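Local coordinates for molybdenum cofactor carrier protein (Chlamydomonas reinhardtii, PDB 2IZ6), which probably binds the molybdenum cofactor and carries it in the cell in a protected form, using a Rossmann-like fold, at residues M33-G38 / M58-K63; I41-W46 / K66-T71; V110-G115 / P133-G138; S98-I103 / A121-L126. One frame throughout, in Å; residues are numbered along the deposited sequence. Where two conformers were deposited one is given.

Contact 1. Residues M33-G38 / M58-K63; sequences MANELG and MHEAMK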
loop_
_atom_site.group_PDB
_atom_site.type_symbol
_atom_site.label_atom_id
_atom_site.label_comp_id
_atom_site.label_asym_id
_atom_site.label_seq_id
_atom_site.Cartn_x
_atom_site.Cartn_y
_atom_site.Cartn_z
ATOM N N MET A 33 -4.097 20.750 -23.440
ATOM C CA MET A 33 -4.713 21.251 -22.183
ATOM C C MET A 33 -3.870 20.978 -20.955
ATOM O O MET A 33 -3.694 21.829 -20.095
ATOM C CB MET A 33 -6.118 20.730 -21.993
ATOM C CG MET A 33 -7.088 21.450 -22.989
ATOM S SD MET A 33 -8.810 21.321 -22.455
ATOM C CE MET A 33 -8.834 19.574 -22.277
ATOM N N ALA A 34 -3.327 19.765 -20.877
ATOM C CA ALA A 34 -2.472 19.405 -19.779
ATOM C C ALA A 34 -1.222 20.250 -19.667
ATOM O O ALA A 34 -0.862 20.732 -18.542
ATOM C CB ALA A 34 -2.142 17.918 -19.827
ATOM N N ASN A 35 -0.589 20.517 -20.812
ATOM C CA ASN A 35 0.611 21.366 -20.796
ATOM C C ASN A 35 0.274 22.791 -20.283
ATOM O O ASN A 35 1.017 23.356 -19.479
ATOM C CB ASN A 35 1.254 21.364 -22.217
ATOM C CG ASN A 35 2.553 22.119 -22.250
ATOM O OD1 ASN A 35 2.575 23.279 -22.581
ATOM N ND2 ASN A 35 3.633 21.507 -21.734
ATOM N N GLU A 36 -0.807 23.374 -20.801
ATOM C CA GLU A 36 -1.245 24.711 -20.401
ATOM C C GLU A 36 -1.622 24.750 -18.980
ATOM O O GLU A 36 -1.306 25.707 -18.296
ATOM C CB GLU A 36 -2.420 25.167 -21.240
ATOM C CG GLU A 36 -2.795 26.638 -20.999
ATOM C CD GLU A 36 -1.695 27.708 -21.362
ATOM O OE1 GLU A 36 -0.802 27.471 -22.217
ATOM O OE2 GLU A 36 -1.721 28.824 -20.750
ATOM N N LEU A 37 -2.316 23.693 -18.555
ATOM C CA LEU A 37 -2.692 23.618 -17.159
ATOM C C LEU A 37 -1.444 23.638 -16.287
ATOM O O LEU A 37 -1.445 24.356 -15.257
ATOM C CB LEU A 37 -3.498 22.347 -16.943
ATOM C CG LEU A 37 -3.998 22.157 -15.520
ATOM C CD1 LEU A 37 -5.132 23.071 -15.199
ATOM C CD2 LEU A 37 -4.352 20.676 -15.271
ATOM N N GLY A 38 -0.458 22.800 -16.568
ATOM C CA GLY A 38 0.841 22.765 -15.868
ATOM C C GLY A 38 1.495 24.131 -15.768
ATOM O O GLY A 38 1.919 24.605 -14.682
ATOM N N MET A 58 0.089 13.474 -17.893
ATOM C CA MET A 58 0.854 13.793 -16.659
ATOM C C MET A 58 2.241 14.368 -17.029
ATOM O O MET A 58 2.698 15.338 -16.434
ATOM C CB MET A 58 0.886 12.551 -15.745
ATOM C CG MET A 58 -0.520 12.288 -15.275
ATOM S SD MET A 58 -0.688 11.132 -13.909
ATOM C CE MET A 58 -0.171 9.798 -14.812
ATOM N N HIS A 59 2.854 13.810 -18.065
ATOM C CA HIS A 59 4.122 14.311 -18.546
ATOM C C HIS A 59 3.987 15.710 -19.135
ATOM O O HIS A 59 4.779 16.584 -18.902
ATOM C CB HIS A 59 4.711 13.337 -19.545
ATOM C CG HIS A 59 6.016 13.785 -20.118
ATOM N ND1 HIS A 59 7.137 14.057 -19.354
ATOM C CD2 HIS A 59 6.361 14.037 -21.398
ATOM C CE1 HIS A 59 8.115 14.462 -20.148
ATOM N NE2 HIS A 59 7.682 14.429 -21.398
ATOM N N GLU A 60 2.916 15.933 -19.875
ATOM C CA GLU A 60 2.678 17.274 -20.424
ATOM C C GLU A 60 2.497 18.327 -19.353
ATOM O O GLU A 60 3.030 19.422 -19.504
ATOM C CB GLU A 60 1.493 17.294 -21.392
ATOM C CG GLU A 60 1.798 16.610 -22.743
ATOM C CD GLU A 60 2.824 17.394 -23.526
ATOM O OE1 GLU A 60 2.953 18.606 -23.311
ATOM O OE2 GLU A 60 3.542 16.777 -24.343
ATOM N N ALA A 61 1.742 17.985 -18.319
ATOM C CA ALA A 61 1.544 18.884 -17.229
ATOM C C ALA A 61 2.911 19.219 -16.587
ATOM O O ALA A 61 3.224 20.384 -16.228
ATOM C CB ALA A 61 0.569 18.286 -16.277
ATOM N N MET A 62 3.733 18.185 -16.444
ATOM C CA MET A 62 5.021 18.317 -15.774
ATOM C C MET A 62 5.973 19.198 -16.577
ATOM O O MET A 62 6.737 19.980 -16.010
ATOM C CB MET A 62 5.648 16.940 -15.541
ATOM C CG MET A 62 4.848 16.043 -14.612
ATOM S SD MET A 62 5.864 15.285 -13.329
ATOM C CE MET A 62 6.751 16.714 -12.712
ATOM N N LYS A 63 5.922 19.066 -17.898
ATOM C CA LYS A 63 6.730 19.891 -18.777
ATOM C C LYS A 63 6.307 21.330 -18.729
ATOM O O LYS A 63 7.117 22.261 -18.767
ATOM C CB LYS A 63 6.605 19.392 -20.200
ATOM C CG LYS A 63 7.380 18.131 -20.437
ATOM C CD LYS A 63 7.601 17.898 -21.960
ATOM C CE LYS A 63 6.294 17.498 -22.679
ATOM N NZ LYS A 63 6.406 17.521 -24.164
#
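Asn35 and Glu60 are brought together by two different first torsions: Asn35 has CG anti to the backbone N (chi1 -175°), whereas Glu60 has CG beside its backbone N and then bends at chi2, which brings OE1 alongside the ND2 and CB of Asn35, the two side chains crossing at a slant. ND2 of Asn35 gives a weak hydrogen bond, 3.1 Å long, to the backbone O of Glu60, and Glu60 OE1 lies 3.4 Å from Asn35 CB. The amide and carboxylate planes are turned 62° apart. Lys63, one turn on, closes a salt bridge from NZ to Glu60 OE2 at 3.0 Å, arriving above the carboxylate plane. Helices 28-43 and 57-67 pack on one face of the parallel sheet of this Rossmann-like fold; the axes of 33-38 and 58-63 come within 6.6 Å and cross at -35°. So close an approach rests on small residues: Ala34 O receives a CA-H...O contact from Ala61 CA at 3.3 Å, and Gly38 CA meets Ala61 O at 3.4 Å, where a beta carbon would clash. With an alanine at Glu60 the Lys63 ammonium is likely to be left without its carboxylate mate. On the sheet side, Ala61 rests against Val18 and Leu48.

Contact 2. Residues I41-W46 / K66-T71; sequences IATHGW and KEAGGT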
loop_
_atom_site.group_PDB
_atom_site.type_symbol
_atom_site.label_atom_id
_atom_site.label_comp_id
_atom_site.label_asym_id
_atom_site.label_seq_id
_atom_site.Cartn_x
_atom_site.Cartn_y
_atom_site.Cartn_z
ATOM N N ILE A 41 -0.557 26.320 -13.375
ATOM C CA ILE A 41 -0.340 25.932 -11.996
ATOM C C ILE A 41 0.958 26.541 -11.477
ATOM O O ILE A 41 0.986 27.050 -10.372
ATOM C CB ILE A 41 -0.381 24.348 -11.822
ATOM C CG1 ILE A 41 -1.819 23.868 -12.010
ATOM C CG2 ILE A 41 0.354 23.840 -10.596
ATOM C CD1 ILE A 41 -1.902 22.382 -12.256
ATOM N N ALA A 42 2.030 26.377 -12.174
ATOM C CA ALA A 42 3.320 26.950 -11.758
ATOM C C ALA A 42 3.329 28.474 -11.642
ATOM O O ALA A 42 3.893 29.034 -10.711
ATOM C CB ALA A 42 4.359 26.542 -12.639
ATOM N N THR A 43 2.635 29.091 -12.560
ATOM C CA THR A 43 2.559 30.564 -12.629
ATOM C C THR A 43 1.839 31.132 -11.423
ATOM O O THR A 43 2.187 32.194 -10.915
ATOM C CB THR A 43 1.871 31.002 -13.919
ATOM O OG1 THR A 43 2.624 30.546 -15.094
ATOM C CG2 THR A 43 1.690 32.523 -13.946
ATOM N N HIS A 44 0.846 30.380 -10.905
ATOM C CA HIS A 44 0.204 30.698 -9.659
ATOM C C HIS A 44 0.994 30.357 -8.413
ATOM O O HIS A 44 0.504 30.538 -7.303
ATOM C CB HIS A 44 -1.201 30.052 -9.628
ATOM C CG HIS A 44 -2.194 30.768 -10.483
ATOM N ND1 HIS A 44 -2.226 30.630 -11.847
ATOM C CD2 HIS A 44 -3.115 31.720 -10.172
ATOM C CE1 HIS A 44 -3.166 31.425 -12.348
ATOM N NE2 HIS A 44 -3.750 32.067 -11.345
ATOM N N GLY A 45 2.212 29.840 -8.543
ATOM C CA GLY A 45 3.005 29.538 -7.372
ATOM C C GLY A 45 2.700 28.255 -6.672
ATOM O O GLY A 45 3.039 28.119 -5.492
ATOM N N TRP A 46 1.967 27.389 -7.343
ATOM C CA TRP A 46 1.569 26.121 -6.815
ATOM C C TRP A 46 2.563 25.026 -7.232
ATOM O O TRP A 46 3.177 25.113 -8.276
ATOM C CB TRP A 46 0.135 25.753 -7.211
ATOM C CG TRP A 46 -0.854 26.825 -6.968
ATOM C CD1 TRP A 46 -0.890 27.728 -5.911
ATOM C CD2 TRP A 46 -2.068 27.031 -7.700
ATOM N NE1 TRP A 46 -1.993 28.588 -6.098
ATOM C CE2 TRP A 46 -2.713 28.178 -7.180
ATOM C CE3 TRP A 46 -2.539 26.493 -8.901
ATOM C CZ2 TRP A 46 -3.899 28.700 -7.752
ATOM C CZ3 TRP A 46 -3.710 27.038 -9.497
ATOM C CH2 TRP A 46 -4.384 28.116 -8.874
ATOM N N LYS A 66 7.327 22.978 -15.426
ATOM C CA LYS A 66 8.794 23.200 -15.331
ATOM C C LYS A 66 9.153 24.390 -16.196
ATOM O O LYS A 66 9.960 25.262 -15.805
ATOM C CB LYS A 66 9.539 21.933 -15.742
ATOM C CG LYS A 66 11.111 21.965 -15.807
ATOM C CD LYS A 66 11.822 22.363 -14.509
ATOM C CE LYS A 66 11.159 21.892 -13.252
ATOM N NZ LYS A 66 11.593 22.803 -12.135
ATOM N N GLU A 67 8.535 24.493 -17.358
ATOM C CA GLU A 67 8.774 25.642 -18.261
ATOM C C GLU A 67 8.431 27.017 -17.639
ATOM O O GLU A 67 9.113 28.028 -17.881
ATOM C CB GLU A 67 7.989 25.443 -19.555
ATOM C CG GLU A 67 8.181 26.551 -20.600
ATOM C CD GLU A 67 7.220 26.458 -21.789
ATOM O OE1 GLU A 67 6.403 25.514 -21.861
ATOM O OE2 GLU A 67 7.274 27.359 -22.678
ATOM N N ALA A 68 7.353 27.067 -16.855
ATOM C CA ALA A 68 6.916 28.227 -16.146
ATOM C C ALA A 68 7.633 28.434 -14.804
ATOM O O ALA A 68 7.253 29.310 -14.009
ATOM C CB ALA A 68 5.388 28.092 -15.933
ATOM N N GLY A 69 8.653 27.613 -14.514
ATOM C CA GLY A 69 9.429 27.755 -13.263
ATOM C C GLY A 69 8.885 27.149 -12.006
ATOM O O GLY A 69 9.367 27.463 -10.915
ATOM N N GLY A 70 7.887 26.251 -12.124
ATOM C CA GLY A 70 7.332 25.681 -10.949
ATOM C C GLY A 70 8.044 24.417 -10.501
ATOM O O GLY A 70 8.911 23.869 -11.184
ATOM N N THR A 71 7.689 23.997 -9.310
ATOM C CA THR A 71 8.270 22.864 -8.672
ATOM C C THR A 71 7.321 21.682 -8.982
ATOM O O THR A 71 6.101 21.794 -8.928
ATOM C CB THR A 71 8.281 23.003 -7.154
ATOM O OG1 THR A 71 9.229 24.003 -6.766
ATOM C CG2 THR A 71 8.674 21.711 -6.460
HETATM O O HOH W 1 5.536 31.438 -14.629
HETATM O O HOH W 2 4.533 23.830 -10.322
HETATM O O HOH W 3 5.845 25.816 -7.750
#
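Apolar contact between Ala42 and the turn at Ala68-Gly70 forms the dry part of this junction. Ala42 CB fits against Gly70 CA at 3.5 Å and reaches Ala68 CB at 3.8 Å, so one methyl group fills the angle between the end of helix 57-67 and the chain that leaves it. Gly70 has to be bare here, since a beta carbon on it would run into the Ala42 methyl. Thr43 OG1, set beside its own backbone N, lies 3.8 Å from Ala68 CB.

The polar contacts across the junction pass through water. One molecule donates to Thr43 OG1, which is also bonded to Lys39 O, and to Ala68 O at 2.8 Å. Two more share Trp46 O: one donates to it and to Thr71 O, while the other donates to it and accepts from Thr71 N at 3.0 Å.

Within each segment the backbone caps itself. Both helices finish in Schellman motifs, with Gly45 and Gly69 taking positive phi. A separate side-chain bond runs from Lys66 NZ to Gly70 O at 3.0 Å, nearly straight out from the carbonyl; the same NZ makes a salt bridge to Asp89.

With no direct hydrogen bond between the segments, methyl packing probably sets how closely the two helix ends approach, and water satisfies the backbone groups where the chain turns toward strands 47-51 and 72-76.

Contact 3. Residues V110-G115 / P133-G138; sequences VLVAVG and PVVLLG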
loop_
_atom_site.group_PDB
_atom_site.type_symbol
_atom_site.label_atom_id
_atom_site.label_comp_id
_atom_site.label_asym_id
_atom_site.label_seq_id
_atom_site.Cartn_x
_atom_site.Cartn_y
_atom_site.Cartn_z
ATOM N N VAL A 110 -6.319 20.174 -4.199
ATOM C CA VAL A 110 -7.313 19.955 -5.261
ATOM C C VAL A 110 -6.737 19.045 -6.251
ATOM O O VAL A 110 -5.568 19.121 -6.577
ATOM C CB VAL A 110 -7.664 21.276 -6.017
ATOM C CG1 VAL A 110 -8.880 21.059 -6.980
ATOM C CG2 VAL A 110 -7.989 22.332 -5.051
ATOM N N LEU A 111 -7.563 18.121 -6.766
ATOM C CA LEU A 111 -7.163 17.177 -7.839
ATOM C C LEU A 111 -7.844 17.564 -9.157
ATOM O O LEU A 111 -9.056 17.805 -9.181
ATOM C CB LEU A 111 -7.541 15.720 -7.432
ATOM C CG LEU A 111 -7.213 14.573 -8.390
ATOM C CD1 LEU A 111 -5.698 14.495 -8.567
ATOM C CD2 LEU A 111 -7.744 13.249 -7.924
ATOM N N VAL A 112 -7.082 17.695 -10.247
ATOM C CA VAL A 112 -7.636 17.977 -11.537
ATOM C C VAL A 112 -7.408 16.785 -12.436
ATOM O O VAL A 112 -6.280 16.290 -12.588
ATOM C CB VAL A 112 -6.920 19.197 -12.190
ATOM C CG1 VAL A 112 -7.550 19.571 -13.473
ATOM C CG2 VAL A 112 -6.984 20.435 -11.311
ATOM N N ALA A 113 -8.509 16.268 -12.998
ATOM C CA ALA A 113 -8.477 15.210 -13.991
ATOM C C ALA A 113 -8.579 15.881 -15.371
ATOM O O ALA A 113 -9.501 16.671 -15.622
ATOM C CB ALA A 113 -9.636 14.262 -13.793
ATOM N N VAL A 114 -7.652 15.539 -16.246
ATOM C CA VAL A 114 -7.688 15.980 -17.629
ATOM C C VAL A 114 -7.945 14.695 -18.437
ATOM O O VAL A 114 -7.077 13.833 -18.516
ATOM C CB VAL A 114 -6.324 16.607 -18.079
ATOM C CG1 VAL A 114 -6.412 17.069 -19.472
ATOM C CG2 VAL A 114 -5.956 17.713 -17.185
ATOM N N GLY A 115 -9.150 14.546 -18.930
ATOM C CA GLY A 115 -9.571 13.293 -19.561
ATOM C C GLY A 115 -9.815 12.201 -18.529
ATOM O O GLY A 115 -9.821 12.446 -17.301
ATOM N N PRO A 133 -11.936 18.127 -3.057
ATOM C CA PRO A 133 -12.523 18.592 -4.303
ATOM C C PRO A 133 -11.796 18.165 -5.560
ATOM O O PRO A 133 -10.588 18.017 -5.559
ATOM C CB PRO A 133 -12.444 20.096 -4.220
ATOM C CG PRO A 133 -11.285 20.310 -3.356
ATOM C CD PRO A 133 -11.129 19.169 -2.440
ATOM N N VAL A 134 -12.578 17.925 -6.566
ATOM C CA VAL A 134 -12.038 17.496 -7.843
ATOM C C VAL A 134 -12.530 18.389 -9.017
ATOM O O VAL A 134 -13.714 18.747 -9.112
ATOM C CB VAL A 134 -12.389 15.998 -8.117
ATOM C CG1 VAL A 134 -11.830 15.551 -9.475
ATOM C CG2 VAL A 134 -11.858 15.045 -7.049
ATOM N N VAL A 135 -11.610 18.727 -9.883
ATOM C CA VAL A 135 -11.904 19.441 -11.115
ATOM C C VAL A 135 -11.791 18.560 -12.374
ATOM O O VAL A 135 -10.773 17.910 -12.543
ATOM C CB VAL A 135 -11.020 20.701 -11.268
ATOM C CG1 VAL A 135 -11.373 21.458 -12.521
ATOM C CG2 VAL A 135 -11.170 21.639 -10.103
ATOM N N LEU A 136 -12.890 18.420 -13.123
ATOM C CA LEU A 136 -12.928 17.570 -14.287
ATOM C C LEU A 136 -12.826 18.411 -15.530
ATOM O O LEU A 136 -13.747 19.164 -15.850
ATOM C CB LEU A 136 -14.242 16.778 -14.287
ATOM C CG LEU A 136 -14.525 15.873 -13.089
ATOM C CD1 LEU A 136 -15.893 15.138 -13.301
ATOM C CD2 LEU A 136 -13.407 14.896 -12.841
ATOM N N LEU A 137 -11.741 18.207 -16.278
ATOM C CA LEU A 137 -11.440 18.964 -17.513
ATOM C C LEU A 137 -11.310 17.960 -18.663
ATOM O O LEU A 137 -10.535 17.025 -18.607
ATOM C CB LEU A 137 -10.165 19.787 -17.368
ATOM C CG LEU A 137 -9.656 20.522 -18.639
ATOM C CD1 LEU A 137 -10.691 21.530 -19.042
ATOM C CD2 LEU A 137 -8.271 21.181 -18.335
ATOM N N GLY A 138 -12.102 18.172 -19.682
ATOM C CA GLY A 138 -12.039 17.339 -20.899
ATOM C C GLY A 138 -12.484 15.912 -20.710
ATOM O O GLY A 138 -12.016 15.005 -21.415
#
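Val112 and Val135 lie side by side and point the same way, Val112 CG2 against Val135 CB at 4.0 Å, as expected of paired residues on neighbouring parallel strands. Val110 crosses Val135 at a slant instead, its CG1 meeting CG2 of that residue at 3.9 Å. Val135 has CG2 beside the backbone N, which turns this branch toward Val110. Val114 and Leu137 continue the same face, which helices 28-43 and 161-173 cover through Leu37, Met33 and Ala164. On the other face Leu111 pairs with Val134 and Ala113 with Leu136, whose CD2 swings back to the Ala113 methyl at 3.9 Å; helix 118-129 packs there.

Strands 110-114 and 134-137, joined through that helix, make a beta-alpha-beta unit of a Rossmann-like fold. Five backbone bonds hold the pair in register. The link from Leu111 N to Pro133 O is the longest at 3.3 Å, though almost straight at 178°; Val135 N to Leu111 O measures 2.8 Å, and Gly115 N to Leu137 O closes the ladder at 2.9 Å.

The chemistry is thus divided: backbone bonds fix the register, while branched aliphatic groups on both faces shield those bonds and give the helices an apolar bed.

Contact 4. Residues S98-I103 / A121-L126; sequences SARDNI and AAEVAL
The Arg100 guanidinium has Leu126 CD1 over one face and Asn102 ND2 over the other, both offset toward its rim, while the Glu123 carboxylate lies at its edge. The two charged groups are nearly coplanar, 5° apart, and meet side-on: NE bonds to OE1 at 2.7 Å and NH2 to OE2 at 3.1 Å, each oxygen using its syn lone pair. An extended Arg100 chain, CG anti to the backbone N (chi1 -176°), carries the group out to Glu123, whose bend at chi2 turns the carboxylate to receive it. The salt bridge thereby ties the loop between strands 90-93 and 110-114 to helix 118-129, the crossover helix of the beta-alpha-beta unit.

Each carboxylate oxygen also accepts from a water. One bridges OE1, at 2.6 Å, to Asp101 N; the other joins OE2 to Ile103 N and to Asn102 OD1, itself also hydrogen-bonded to Asn104 N.

Ala122 and Leu126 pack on Leu126 and Ala122 of a second subunit, so the pair sits beside an interface. A methionine in place of Arg100 would probably leave the buried Glu123 carboxylate without its countercharge and the loop less firmly held. Two coplanar bonds and two waters together fix the rotation of this carboxylate and probably help to stabilise its negative charge.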
loop_
_atom_site.group_PDB
_atom_site.type_symbol
_atom_site.label_atom_id
_atom_site.label_comp_id
_atom_site.label_asym_id
_atom_site.label_seq_id
_atom_site.Cartn_x
_atom_site.Cartn_y
_atom_site.Cartn_z
ATOM N N SER A 98 1.711 -1.395 -9.766
ATOM C CA SER A 98 1.257 -0.616 -10.917
ATOM C C SER A 98 -0.246 -0.823 -11.036
ATOM O O SER A 98 -0.857 -0.334 -11.986
ATOM C CB SER A 98 1.951 -1.068 -12.217
ATOM O OG SER A 98 1.498 -2.362 -12.576
ATOM N N ALA A 99 -0.857 -1.535 -10.074
ATOM C CA ALA A 99 -2.284 -1.898 -10.190
ATOM C C ALA A 99 -3.181 -0.669 -10.049
ATOM O O ALA A 99 -4.341 -0.680 -10.521
ATOM C CB ALA A 99 -2.686 -2.992 -9.163
ATOM N N ARG A 100 -2.639 0.346 -9.388
ATOM C CA ARG A 100 -3.273 1.647 -9.187
ATOM C C ARG A 100 -2.331 2.753 -9.660
ATOM O O ARG A 100 -1.112 2.698 -9.438
ATOM C CB ARG A 100 -3.571 1.818 -7.698
ATOM C CG ARG A 100 -4.304 3.051 -7.317
ATOM C CD ARG A 100 -4.542 3.073 -5.839
ATOM N NE ARG A 100 -4.924 4.388 -5.391
ATOM C CZ ARG A 100 -4.897 4.792 -4.129
ATOM N NH1 ARG A 100 -4.652 3.950 -3.128
ATOM N NH2 ARG A 100 -5.221 6.021 -3.853
ATOM N N ASP A 101 -2.874 3.773 -10.310
ATOM C CA ASP A 101 -2.088 4.970 -10.661
ATOM C C ASP A 101 -1.991 5.849 -9.425
ATOM O O ASP A 101 -2.505 6.950 -9.409
ATOM C CB ASP A 101 -2.782 5.719 -11.783
ATOM C CG ASP A 101 -2.834 4.920 -13.048
ATOM O OD1 ASP A 101 -1.890 4.128 -13.241
ATOM O OD2 ASP A 101 -3.789 5.085 -13.833
ATOM N N ASN A 102 -1.315 5.347 -8.378
ATOM C CA ASN A 102 -1.168 6.074 -7.135
ATOM C C ASN A 102 -0.179 7.213 -7.332
ATOM O O ASN A 102 0.974 6.945 -7.750
ATOM C CB ASN A 102 -0.596 5.179 -6.030
ATOM C CG ASN A 102 -0.979 5.643 -4.663
ATOM O OD1 ASN A 102 -1.048 6.855 -4.388
ATOM N ND2 ASN A 102 -1.359 4.666 -3.804
ATOM N N ILE A 103 -0.632 8.437 -7.082
ATOM C CA ILE A 103 0.252 9.598 -7.056
ATOM C C ILE A 103 0.244 10.262 -5.668
ATOM O O ILE A 103 0.513 11.433 -5.516
ATOM C CB ILE A 103 -0.134 10.566 -8.199
ATOM C CG1 ILE A 103 -1.537 11.172 -7.984
ATOM C CG2 ILE A 103 0.055 9.832 -9.524
ATOM C CD1 ILE A 103 -1.870 12.493 -8.913
ATOM N N ALA A 121 -10.288 7.361 -13.077
ATOM C CA ALA A 121 -11.589 7.237 -12.405
ATOM C C ALA A 121 -11.431 6.761 -10.972
ATOM O O ALA A 121 -12.145 7.238 -10.070
ATOM C CB ALA A 121 -12.452 6.344 -13.175
ATOM N N ALA A 122 -10.519 5.834 -10.745
ATOM C CA ALA A 122 -10.314 5.359 -9.376
ATOM C C ALA A 122 -9.786 6.460 -8.499
ATOM O O ALA A 122 -10.175 6.691 -7.366
ATOM C CB ALA A 122 -9.384 4.172 -9.325
ATOM N N GLU A 123 -8.826 7.194 -8.987
ATOM C CA GLU A 123 -8.254 8.248 -8.193
ATOM C C GLU A 123 -9.227 9.385 -7.887
ATOM O O GLU A 123 -9.208 9.987 -6.795
ATOM C CB GLU A 123 -6.949 8.792 -8.815
ATOM C CG GLU A 123 -5.792 7.855 -8.836
ATOM C CD GLU A 123 -5.494 7.104 -7.507
ATOM O OE1 GLU A 123 -5.289 5.875 -7.622
ATOM O OE2 GLU A 123 -5.484 7.724 -6.419
ATOM N N VAL A 124 -10.058 9.720 -8.847
ATOM C CA VAL A 124 -11.077 10.751 -8.649
ATOM C C VAL A 124 -12.067 10.257 -7.538
ATOM O O VAL A 124 -12.447 10.944 -6.585
ATOM C CB VAL A 124 -11.852 11.083 -9.927
ATOM C CG1 VAL A 124 -13.085 11.901 -9.642
ATOM C CG2 VAL A 124 -10.912 11.774 -10.885
ATOM N N ALA A 125 -12.490 8.993 -7.673
ATOM C CA ALA A 125 -13.427 8.412 -6.712
ATOM C C ALA A 125 -12.820 8.362 -5.336
ATOM O O ALA A 125 -13.495 8.713 -4.316
ATOM C CB ALA A 125 -13.818 7.059 -7.132
ATOM N N LEU A 126 -11.522 8.026 -5.232
ATOM C CA LEU A 126 -10.855 8.020 -3.913
ATOM C C LEU A 126 -10.696 9.447 -3.339
ATOM O O LEU A 126 -10.683 9.618 -2.092
ATOM C CB LEU A 126 -9.568 7.235 -3.948
ATOM C CG LEU A 126 -9.788 5.748 -4.180
ATOM C CD1 LEU A 126 -8.502 4.907 -4.344
ATOM C CD2 LEU A 126 -10.615 5.129 -3.058
HETATM O O HOH W 4 -5.680 4.581 -9.865
HETATM O O HOH W 5 -3.103 8.574 -5.491
#

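After strand 15-19, helix 28-43 runs into strand 47-51 and then helix 57-67; contact 1 closes that loop between the middles of the helices, and contact 2 closes it again at their C-terminal ends. The two cross along the chain, and their centres are 11 Å apart. Contacts 3 and 4 come after both in series, and cross each other: the loop at 98-103 comes first, then strand 110-114, helix 118-129 and strand 134-137. Contact 4 ties that loop to the helix, and contact 3 joins the two strands. Leu37 and Met33 pack contact 1 on contact 3, while Val124 brings contact 4 against the other face of the sheet.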